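Local coordinates for protein acylneuraminate lyase (Mycoplasma synoviae, PDB 4N4P) that belongs to the dihydrodipicolinate synthetase family of TIM-barrel proteins and forms a four-chain assembly, at residues A[29-37]-A[261-269]; A[211-222]-A[234-245]. One frame throughout, in Å; residues are numbered along the deposited sequence.

Contact 1: A[29-37]-A[261-269]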
loop_
_atom_site.group_PDB
_atom_site.type_symbol
_atom_site.label_atom_id
_atom_site.label_comp_id
_atom_site.label_asym_id
_atom_site.label_seq_id
_atom_site.Cartn_x
_atom_site.Cartn_y
_atom_site.Cartn_z
ATOM N N VAL A 29 -4.414 -34.090 -20.037
ATOM C CA VAL A 29 -3.078 -33.465 -20.044
ATOM C C VAL A 29 -2.467 -33.612 -21.444
ATOM O O VAL A 29 -1.962 -32.648 -22.035
ATOM C CB VAL A 29 -2.151 -34.065 -18.961
ATOM C CG1 VAL A 29 -0.720 -33.539 -19.127
ATOM C CG2 VAL A 29 -2.694 -33.764 -17.564
ATOM N N LYS A 30 -2.569 -34.813 -22.020
ATOM C CA LYS A 30 -1.996 -35.032 -23.339
ATOM C C LYS A 30 -2.698 -34.210 -24.418
ATOM O O LYS A 30 -2.037 -33.654 -25.305
ATOM C CB LYS A 30 -1.981 -36.522 -23.717
ATOM C CG LYS A 30 -1.473 -37.477 -22.614
ATOM C CD LYS A 30 0.026 -37.732 -22.749
ATOM C CE LYS A 30 0.518 -38.873 -21.897
ATOM N NZ LYS A 30 0.993 -40.093 -22.652
ATOM N N GLU A 31 -4.026 -34.098 -24.337
ATOM C CA GLU A 31 -4.753 -33.305 -25.339
ATOM C C GLU A 31 -4.403 -31.819 -25.234
ATOM O O GLU A 31 -4.294 -31.145 -26.242
ATOM C CB GLU A 31 -6.268 -33.465 -25.208
ATOM C CG GLU A 31 -6.786 -34.868 -25.552
ATOM C CD GLU A 31 -8.298 -34.895 -25.704
ATOM O OE1 GLU A 31 -8.907 -33.867 -26.109
ATOM O OE2 GLU A 31 -8.885 -35.966 -25.429
ATOM N N VAL A 32 -4.267 -31.307 -24.019
ATOM C CA VAL A 32 -3.879 -29.901 -23.860
ATOM C C VAL A 32 -2.488 -29.669 -24.457
ATOM O O VAL A 32 -2.265 -28.676 -25.125
ATOM C CB VAL A 32 -3.922 -29.467 -22.386
ATOM C CG1 VAL A 32 -3.137 -28.166 -22.149
ATOM C CG2 VAL A 32 -5.394 -29.337 -21.941
ATOM N N VAL A 33 -1.545 -30.570 -24.179
ATOM C CA VAL A 33 -0.188 -30.433 -24.749
ATOM C C VAL A 33 -0.252 -30.391 -26.279
ATOM O O VAL A 33 0.313 -29.486 -26.913
ATOM C CB VAL A 33 0.795 -31.528 -24.226
ATOM C CG1 VAL A 33 2.174 -31.477 -24.986
ATOM C CG2 VAL A 33 1.029 -31.372 -22.730
ATOM N N ASN A 34 -0.959 -31.348 -26.898
ATOM C CA ASN A 34 -1.085 -31.330 -28.352
ATOM C C ASN A 34 -1.715 -30.052 -28.881
ATOM O O ASN A 34 -1.300 -29.543 -29.913
ATOM C CB ASN A 34 -1.878 -32.544 -28.868
ATOM C CG ASN A 34 -1.171 -33.882 -28.626
ATOM O OD1 ASN A 34 0.034 -33.963 -28.368
ATOM N ND2 ASN A 34 -1.948 -34.962 -28.743
ATOM N N PHE A 35 -2.743 -29.546 -28.197
ATOM C CA PHE A 35 -3.401 -28.310 -28.602
ATOM C C PHE A 35 -2.381 -27.153 -28.598
ATOM O O PHE A 35 -2.281 -26.380 -29.567
ATOM C CB PHE A 35 -4.577 -28.022 -27.647
ATOM C CG PHE A 35 -5.276 -26.716 -27.903
ATOM C CD1 PHE A 35 -6.093 -26.550 -29.013
ATOM C CD2 PHE A 35 -5.137 -25.655 -26.990
ATOM C CE1 PHE A 35 -6.768 -25.337 -29.229
ATOM C CE2 PHE A 35 -5.795 -24.462 -27.191
ATOM C CZ PHE A 35 -6.618 -24.299 -28.309
ATOM N N LEU A 36 -1.582 -27.082 -27.542
ATOM C CA LEU A 36 -0.591 -26.002 -27.410
ATOM C C LEU A 36 0.483 -26.094 -28.494
ATOM O O LEU A 36 0.838 -25.097 -29.140
ATOM C CB LEU A 36 0.047 -26.025 -26.018
ATOM C CG LEU A 36 -0.950 -25.760 -24.876
ATOM C CD1 LEU A 36 -0.258 -25.798 -23.510
ATOM C CD2 LEU A 36 -1.624 -24.397 -25.128
ATOM N N VAL A 37 0.997 -27.301 -28.703
ATOM C CA VAL A 37 2.034 -27.513 -29.710
ATOM C C VAL A 37 1.476 -27.340 -31.119
ATOM O O VAL A 37 2.070 -26.650 -31.935
ATOM C CB VAL A 37 2.666 -28.923 -29.565
ATOM C CG1 VAL A 37 3.681 -29.219 -30.717
ATOM C CG2 VAL A 37 3.343 -29.073 -28.167
ATOM N N MET A 261 -10.745 -24.060 -24.348
ATOM C CA MET A 261 -10.191 -25.305 -24.862
ATOM C C MET A 261 -11.278 -26.328 -25.141
ATOM O O MET A 261 -11.291 -26.901 -26.239
ATOM C CB MET A 261 -9.122 -25.860 -23.933
ATOM C CG MET A 261 -7.879 -24.999 -23.941
ATOM S SD MET A 261 -6.591 -25.817 -23.004
ATOM C CE MET A 261 -5.335 -24.534 -22.881
ATOM N N ARG A 262 -12.197 -26.525 -24.187
ATOM C CA ARG A 262 -13.312 -27.473 -24.394
ATOM C C ARG A 262 -14.130 -27.134 -25.628
ATOM O O ARG A 262 -14.514 -28.027 -26.393
ATOM C CB ARG A 262 -14.237 -27.528 -23.176
ATOM C CG ARG A 262 -13.576 -28.143 -21.945
ATOM C CD ARG A 262 -14.644 -28.571 -20.938
ATOM N NE ARG A 262 -15.542 -27.479 -20.573
ATOM C CZ ARG A 262 -15.288 -26.566 -19.630
ATOM N NH1 ARG A 262 -14.121 -26.555 -18.970
ATOM N NH2 ARG A 262 -16.189 -25.622 -19.379
ATOM N N LEU A 263 -14.412 -25.845 -25.810
ATOM C CA LEU A 263 -15.109 -25.331 -27.000
ATOM C C LEU A 263 -14.373 -25.701 -28.291
ATOM O O LEU A 263 -15.005 -25.863 -29.335
ATOM C CB LEU A 263 -15.275 -23.806 -26.916
ATOM C CG LEU A 263 -15.973 -23.077 -28.069
ATOM C CD1 LEU A 263 -17.442 -23.531 -28.156
ATOM C CD2 LEU A 263 -15.858 -21.540 -27.876
ATOM N N HIS A 264 -13.049 -25.822 -28.221
ATOM C CA HIS A 264 -12.247 -26.213 -29.390
ATOM C C HIS A 264 -12.013 -27.733 -29.462
ATOM O O HIS A 264 -11.103 -28.187 -30.179
ATOM C CB HIS A 264 -10.920 -25.465 -29.380
ATOM C CG HIS A 264 -11.062 -24.020 -29.725
ATOM N ND1 HIS A 264 -11.531 -23.082 -28.828
ATOM C CD2 HIS A 264 -10.847 -23.361 -30.884
ATOM C CE1 HIS A 264 -11.578 -21.900 -29.418
ATOM N NE2 HIS A 264 -11.166 -22.043 -30.666
ATOM N N GLY A 265 -12.825 -28.476 -28.705
ATOM C CA GLY A 265 -12.830 -29.963 -28.682
ATOM C C GLY A 265 -11.700 -30.597 -27.876
ATOM O O GLY A 265 -11.401 -31.809 -28.031
ATOM N N VAL A 266 -11.055 -29.787 -27.034
ATOM C CA VAL A 266 -9.929 -30.245 -26.222
ATOM C C VAL A 266 -10.456 -30.635 -24.839
ATOM O O VAL A 266 -11.129 -29.851 -24.180
ATOM C CB VAL A 266 -8.836 -29.131 -26.093
ATOM C CG1 VAL A 266 -7.644 -29.604 -25.244
ATOM C CG2 VAL A 266 -8.362 -28.694 -27.477
ATOM N N ASP A 267 -10.149 -31.848 -24.412
ATOM C CA ASP A 267 -10.644 -32.383 -23.147
ATOM C C ASP A 267 -9.875 -31.776 -21.967
ATOM O O ASP A 267 -9.216 -32.482 -21.198
ATOM C CB ASP A 267 -10.527 -33.918 -23.179
ATOM C CG ASP A 267 -11.441 -34.628 -22.187
ATOM O OD1 ASP A 267 -12.278 -33.994 -21.513
ATOM O OD2 ASP A 267 -11.331 -35.883 -22.109
ATOM N N ALA A 268 -9.993 -30.454 -21.807
ATOM C CA ALA A 268 -9.234 -29.709 -20.819
ATOM C C ALA A 268 -9.795 -29.770 -19.405
ATOM O O ALA A 268 -9.142 -29.320 -18.462
ATOM C CB ALA A 268 -9.092 -28.232 -21.263
ATOM N N GLY A 269 -11.017 -30.287 -19.258
ATOM C CA GLY A 269 -11.601 -30.504 -17.934
ATOM C C GLY A 269 -11.954 -29.235 -17.186
ATOM O O GLY A 269 -12.290 -28.221 -17.799
HETATM O O HOH W 1 -8.232 -32.575 -28.542
HETATM O O HOH W 2 -11.216 -34.585 -26.844
#
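Glu31 supplies the polar part of this contact: its OE1 accepts the backbone N-H of Asp267 at 2.9 Å, with an angle of 162° at the hydrogen. The bond is nearly straight, yet the donor stands 54° out of the carboxylate plane. A water also donates to Glu31 OE1, at 2.8 Å, and to Gly265 O, bridging helix and loop beside the direct bond. The carboxylate of Asp267 lies close by, Glu31 OE2 to Asp267 OD2 measuring 4.1 Å, so the two like charges probably disfavour each other; Asp267 OD2 has its own partner in His25.

The loop that receives Glu31 begins with a Schellman motif closing helix 253-263. Gly265, at positive phi, is its C-prime residue, and the evidence is the bond pair Val266 N to Met261 O and Gly265 N to Arg262 O. The turn thereby sets Val266 against helix 26-39, the helix following the first strand of the TIM barrel.

Apolar contacts fill the rest. With CG anti to the backbone N (chi1 176°), the Phe35 ring reaches the loop, where Val266 CG2 lies 3.5 Å from Phe35 CD1. Met261 makes an oblique Met-aromatic contact, its SD 5.2 Å from the Phe35 ring centroid. Val32 CG2 touches both Met261 SD and Ala268 CB, each at 3.9 Å.

Contact 2: A[211-222]-A[234-245]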
loop_
_atom_site.group_PDB
_atom_site.type_symbol
_atom_site.label_atom_id
_atom_site.label_comp_id
_atom_site.label_asym_id
_atom_site.label_seq_id
_atom_site.Cartn_x
_atom_site.Cartn_y
_atom_site.Cartn_z
ATOM N N THR A 211 -2.328 -16.364 -20.586
ATOM C CA THR A 211 -3.205 -15.975 -21.709
ATOM C C THR A 211 -2.755 -16.564 -23.052
ATOM O O THR A 211 -3.536 -16.611 -24.005
ATOM C CB THR A 211 -3.380 -14.431 -21.835
ATOM O OG1 THR A 211 -2.139 -13.846 -22.231
ATOM C CG2 THR A 211 -3.841 -13.820 -20.505
ATOM N N TYR A 212 -1.517 -17.047 -23.123
ATOM C CA TYR A 212 -1.014 -17.629 -24.372
ATOM C C TYR A 212 -1.559 -19.036 -24.578
ATOM O O TYR A 212 -1.373 -19.608 -25.648
ATOM C CB TYR A 212 0.528 -17.658 -24.429
ATOM C CG TYR A 212 1.160 -16.348 -23.998
ATOM C CD1 TYR A 212 0.709 -15.127 -24.532
ATOM C CD2 TYR A 212 2.188 -16.326 -23.049
ATOM C CE1 TYR A 212 1.276 -13.896 -24.129
ATOM C CE2 TYR A 212 2.761 -15.104 -22.631
ATOM C CZ TYR A 212 2.285 -13.899 -23.170
ATOM O OH TYR A 212 2.839 -12.701 -22.763
ATOM N N ASN A 213 -2.224 -19.590 -23.561
ATOM C CA ASN A 213 -2.896 -20.886 -23.717
ATOM C C ASN A 213 -3.874 -20.896 -24.898
ATOM O O ASN A 213 -4.040 -21.927 -25.554
ATOM C CB ASN A 213 -3.663 -21.305 -22.443
ATOM C CG ASN A 213 -2.770 -21.934 -21.372
ATOM O OD1 ASN A 213 -2.442 -21.300 -20.340
ATOM N ND2 ASN A 213 -2.421 -23.189 -21.574
ATOM N N VAL A 214 -4.555 -19.776 -25.152
ATOM C CA VAL A 214 -5.592 -19.768 -26.181
ATOM C C VAL A 214 -5.438 -18.607 -27.182
ATOM O O VAL A 214 -6.158 -18.548 -28.185
ATOM C CB VAL A 214 -7.043 -19.798 -25.573
ATOM C CG1 VAL A 214 -7.220 -21.042 -24.698
ATOM C CG2 VAL A 214 -7.328 -18.507 -24.759
ATOM N N ASN A 215 -4.485 -17.713 -26.930
ATOM C CA ASN A 215 -4.249 -16.609 -27.848
ATOM C C ASN A 215 -2.791 -16.397 -28.202
ATOM O O ASN A 215 -2.319 -15.246 -28.291
ATOM C CB ASN A 215 -4.882 -15.302 -27.362
ATOM C CG ASN A 215 -5.107 -14.325 -28.489
ATOM O OD1 ASN A 215 -4.890 -14.663 -29.670
ATOM N ND2 ASN A 215 -5.561 -13.113 -28.155
ATOM N N ALA A 216 -2.076 -17.503 -28.443
ATOM C CA ALA A 216 -0.704 -17.401 -28.933
ATOM C C ALA A 216 -0.659 -16.615 -30.238
ATOM O O ALA A 216 0.298 -15.895 -30.484
ATOM C CB ALA A 216 -0.068 -18.814 -29.123
ATOM N N LYS A 217 -1.697 -16.743 -31.075
ATOM C CA LYS A 217 -1.712 -16.012 -32.342
ATOM C C LYS A 217 -1.640 -14.484 -32.114
ATOM O O LYS A 217 -0.862 -13.779 -32.782
ATOM C CB LYS A 217 -2.953 -16.357 -33.173
ATOM C CG LYS A 217 -2.978 -15.684 -34.543
ATOM C CD LYS A 217 -4.055 -16.284 -35.439
ATOM C CE LYS A 217 -5.357 -15.556 -35.292
ATOM N NZ LYS A 217 -6.266 -15.912 -36.431
ATOM N N GLY A 218 -2.451 -13.998 -31.184
ATOM C CA GLY A 218 -2.577 -12.558 -30.886
ATOM C C GLY A 218 -1.304 -12.033 -30.248
ATOM O O GLY A 218 -0.857 -10.919 -30.561
ATOM N N ALA A 219 -0.666 -12.870 -29.439
ATOM C CA ALA A 219 0.613 -12.481 -28.806
ATOM C C ALA A 219 1.768 -12.489 -29.816
ATOM O O ALA A 219 2.598 -11.539 -29.863
ATOM C CB ALA A 219 0.917 -13.401 -27.604
ATOM N N ASN A 220 1.810 -13.530 -30.649
ATOM C CA ASN A 220 2.799 -13.582 -31.720
ATOM C C ASN A 220 2.655 -12.428 -32.683
ATOM O O ASN A 220 3.662 -11.940 -33.189
ATOM C CB ASN A 220 2.750 -14.914 -32.494
ATOM C CG ASN A 220 3.556 -16.002 -31.818
ATOM O OD1 ASN A 220 3.127 -17.179 -31.738
ATOM N ND2 ASN A 220 4.718 -15.633 -31.324
ATOM N N ALA A 221 1.425 -11.955 -32.896
ATOM C CA ALA A 221 1.224 -10.850 -33.818
ATOM C C ALA A 221 1.963 -9.627 -33.295
ATOM O O ALA A 221 2.546 -8.866 -34.078
ATOM C CB ALA A 221 -0.282 -10.556 -34.043
ATOM N N ILE A 222 1.941 -9.449 -31.981
ATOM C CA ILE A 222 2.644 -8.318 -31.347
ATOM C C ILE A 222 4.163 -8.473 -31.535
ATOM O O ILE A 222 4.849 -7.541 -31.951
ATOM C CB ILE A 222 2.302 -8.182 -29.848
ATOM C CG1 ILE A 222 0.825 -7.799 -29.659
ATOM C CG2 ILE A 222 3.179 -7.115 -29.177
ATOM C CD1 ILE A 222 0.354 -8.106 -28.254
ATOM N N VAL A 234 2.239 -2.505 -33.283
ATOM C CA VAL A 234 2.537 -2.954 -31.910
ATOM C C VAL A 234 1.510 -2.322 -30.951
ATOM O O VAL A 234 0.973 -2.991 -30.076
ATOM C CB VAL A 234 3.954 -2.578 -31.475
ATOM C CG1 VAL A 234 4.146 -2.819 -29.968
ATOM C CG2 VAL A 234 4.987 -3.391 -32.259
ATOM N N MET A 235 1.282 -1.019 -31.103
ATOM C CA MET A 235 0.269 -0.326 -30.280
ATOM C C MET A 235 -1.127 -0.904 -30.446
ATOM O O MET A 235 -1.784 -1.216 -29.464
ATOM C CB MET A 235 0.221 1.168 -30.606
ATOM C CG MET A 235 1.578 1.822 -30.440
ATOM S SD MET A 235 1.559 3.545 -30.978
ATOM C CE MET A 235 3.321 3.795 -31.261
ATOM N N LYS A 236 -1.586 -0.982 -31.695
ATOM C CA LYS A 236 -2.943 -1.425 -31.992
ATOM C C LYS A 236 -3.159 -2.868 -31.520
ATOM O O LYS A 236 -4.159 -3.160 -30.877
ATOM C CB LYS A 236 -3.215 -1.282 -33.496
ATOM C CG LYS A 236 -4.566 -1.858 -33.947
ATOM C CD LYS A 236 -4.779 -1.690 -35.471
ATOM C CE LYS A 236 -5.828 -2.698 -35.992
ATOM N NZ LYS A 236 -5.271 -4.113 -35.929
ATOM N N LEU A 237 -2.194 -3.750 -31.819
ATOM C CA LEU A 237 -2.311 -5.171 -31.446
ATOM C C LEU A 237 -2.218 -5.378 -29.925
ATOM O O LEU A 237 -2.801 -6.333 -29.377
ATOM C CB LEU A 237 -1.243 -6.030 -32.143
ATOM C CG LEU A 237 -1.385 -6.092 -33.673
ATOM C CD1 LEU A 237 -0.071 -6.657 -34.233
ATOM C CD2 LEU A 237 -2.590 -6.924 -34.142
ATOM N N THR A 238 -1.479 -4.495 -29.260
ATOM C CA THR A 238 -1.427 -4.529 -27.801
ATOM C C THR A 238 -2.792 -4.098 -27.226
ATOM O O THR A 238 -3.303 -4.734 -26.295
ATOM C CB THR A 238 -0.317 -3.630 -27.252
ATOM O OG1 THR A 238 0.963 -4.199 -27.603
ATOM C CG2 THR A 238 -0.414 -3.506 -25.691
ATOM N N HIS A 239 -3.377 -3.035 -27.787
ATOM C CA HIS A 239 -4.703 -2.598 -27.285
ATOM C C HIS A 239 -5.712 -3.719 -27.439
ATOM O O HIS A 239 -6.466 -4.008 -26.512
ATOM C CB HIS A 239 -5.166 -1.318 -27.999
ATOM C CG HIS A 239 -4.247 -0.151 -27.764
ATOM N ND1 HIS A 239 -3.627 0.072 -26.555
ATOM C CD2 HIS A 239 -3.843 0.850 -28.586
ATOM C CE1 HIS A 239 -2.875 1.159 -26.637
ATOM N NE2 HIS A 239 -2.998 1.659 -27.855
ATOM N N THR A 240 -5.670 -4.400 -28.589
ATOM C CA THR A 240 -6.545 -5.545 -28.815
ATOM C C THR A 240 -6.267 -6.674 -27.829
ATOM O O THR A 240 -7.188 -7.199 -27.217
ATOM C CB THR A 240 -6.441 -6.057 -30.255
ATOM O OG1 THR A 240 -6.851 -4.990 -31.118
ATOM C CG2 THR A 240 -7.387 -7.266 -30.473
ATOM N N TYR A 241 -4.994 -7.039 -27.684
ATOM C CA TYR A 241 -4.612 -8.105 -26.756
ATOM C C TYR A 241 -5.051 -7.792 -25.329
ATOM O O TYR A 241 -5.545 -8.645 -24.596
ATOM C CB TYR A 241 -3.089 -8.364 -26.813
ATOM C CG TYR A 241 -2.756 -9.741 -26.304
ATOM C CD1 TYR A 241 -2.881 -10.862 -27.140
ATOM C CD2 TYR A 241 -2.412 -9.936 -24.958
ATOM C CE1 TYR A 241 -2.633 -12.139 -26.661
ATOM C CE2 TYR A 241 -2.160 -11.219 -24.459
ATOM C CZ TYR A 241 -2.271 -12.314 -25.332
ATOM O OH TYR A 241 -2.026 -13.575 -24.877
ATOM N N ASN A 242 -4.869 -6.558 -24.912
ATOM C CA ASN A 242 -5.206 -6.243 -23.517
ATOM C C ASN A 242 -6.705 -6.141 -23.325
ATOM O O ASN A 242 -7.197 -6.449 -22.259
ATOM C CB ASN A 242 -4.475 -4.982 -23.068
ATOM C CG ASN A 242 -2.963 -5.254 -22.855
ATOM O OD1 ASN A 242 -2.500 -6.374 -23.089
ATOM N ND2 ASN A 242 -2.217 -4.249 -22.399
ATOM N N ASP A 243 -7.420 -5.774 -24.391
ATOM C CA ASP A 243 -8.889 -5.864 -24.379
ATOM C C ASP A 243 -9.256 -7.321 -24.117
ATOM O O ASP A 243 -10.117 -7.624 -23.279
ATOM C CB ASP A 243 -9.495 -5.431 -25.723
ATOM C CG ASP A 243 -9.529 -3.929 -25.916
ATOM O OD1 ASP A 243 -9.256 -3.154 -24.980
ATOM O OD2 ASP A 243 -9.849 -3.532 -27.037
ATOM N N TYR A 244 -8.586 -8.208 -24.840
ATOM C CA TYR A 244 -8.803 -9.658 -24.725
ATOM C C TYR A 244 -8.543 -10.145 -23.313
ATOM O O TYR A 244 -9.358 -10.865 -22.746
ATOM C CB TYR A 244 -7.930 -10.416 -25.735
ATOM C CG TYR A 244 -7.458 -11.793 -25.301
ATOM C CD1 TYR A 244 -8.355 -12.874 -25.190
ATOM C CD2 TYR A 244 -6.085 -12.022 -25.018
ATOM C CE1 TYR A 244 -7.901 -14.157 -24.787
ATOM C CE2 TYR A 244 -5.620 -13.286 -24.648
ATOM C CZ TYR A 244 -6.529 -14.346 -24.518
ATOM O OH TYR A 244 -6.076 -15.593 -24.139
ATOM N N VAL A 245 -7.406 -9.751 -22.742
ATOM C CA VAL A 245 -7.081 -10.211 -21.389
ATOM C C VAL A 245 -8.155 -9.786 -20.390
ATOM O O VAL A 245 -8.640 -10.613 -19.621
ATOM C CB VAL A 245 -5.691 -9.740 -20.924
ATOM C CG1 VAL A 245 -5.409 -10.272 -19.510
ATOM C CG2 VAL A 245 -4.584 -10.237 -21.921
HETATM O O HOH W 3 -3.133 -8.922 -30.515
#
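Thr211 O is gripped by two donors, the hydroxyl of Tyr244 across the contact and the backbone N of Asn215 one turn on. Tyr244 OH donates to Thr211 O at 2.7 Å, in the carbonyl plane and on a lone pair; the amide bond from Asn215 N is longer, 3.3 Å. A second tyrosine holds the same residue: Tyr241 OH donates to Thr211 OG1 at 2.7 Å, and Thr211 OG1 also hydrogen-bonds Asp193. Thr211 OG1 lies between its backbone N and carbonyl carbon, which leaves CG2 to meet Val245.

Asn215 touches both rings, which also meet each other: Tyr244 CD2 stands over the centre of one face of Tyr241. Asn215 ND2 lies over one face of Tyr244, 3.3 Å above the plane and toward the rim, and the amide stands almost perpendicular to that ring (89°). Against Tyr241 the same amide is tilted by just 23°. Asn215 OD1 accepts from Gly218 N, an Asx motif.

Helices 212-227 and 231-248 are consecutive and nearly antiparallel: the axes of segments 212-222 and 234-245 make 154° between their N-to-C directions and approach to 9.2 Å. The first helix follows the last strand of the TIM barrel. Tyr241 is a knob in the hole formed by Asn215, Gly218, Ala219 and Ile222. Lacking a side chain, Gly218 allows Tyr241 CD1 to come within 3.7 Å of its carbonyl C.

Toward the connection between the two helices, Ile222 extends along Leu237: Ile222 CG1 meets Leu237 CB at 3.7 Å, and Ile222 CD1 reaches Tyr241 CB. Leu237 CD1 lies against Ala221. Between the backbones, one water donates to both Gly218 O and Leu237 O. Another side of helix 231-248 faces a second subunit, whose Arg178 forms a salt bridge with Asp243.

From the N terminus the chain passes strand 9-12 and enters helix 26-39, which holds the first half of contact 1. The other strands of the barrel follow, ending with 206-209. The chain then reverses between helix 212-227 and helix 231-248, and contact 2 closes a short loop with 11 residues between its segments. Helix 253-263 and the loop after it return to helix 26-39, closing contact 1 over 223 intervening residues, so the short loop lies wholly within the long one. The centres of contact 1 and contact 2 are about 20 Å apart. The contacts nevertheless touch: Leu36, Phe35 and Met261 pack on Asn213, and Met261 on Val214, linking helices 26-39, 212-227 and 253-263.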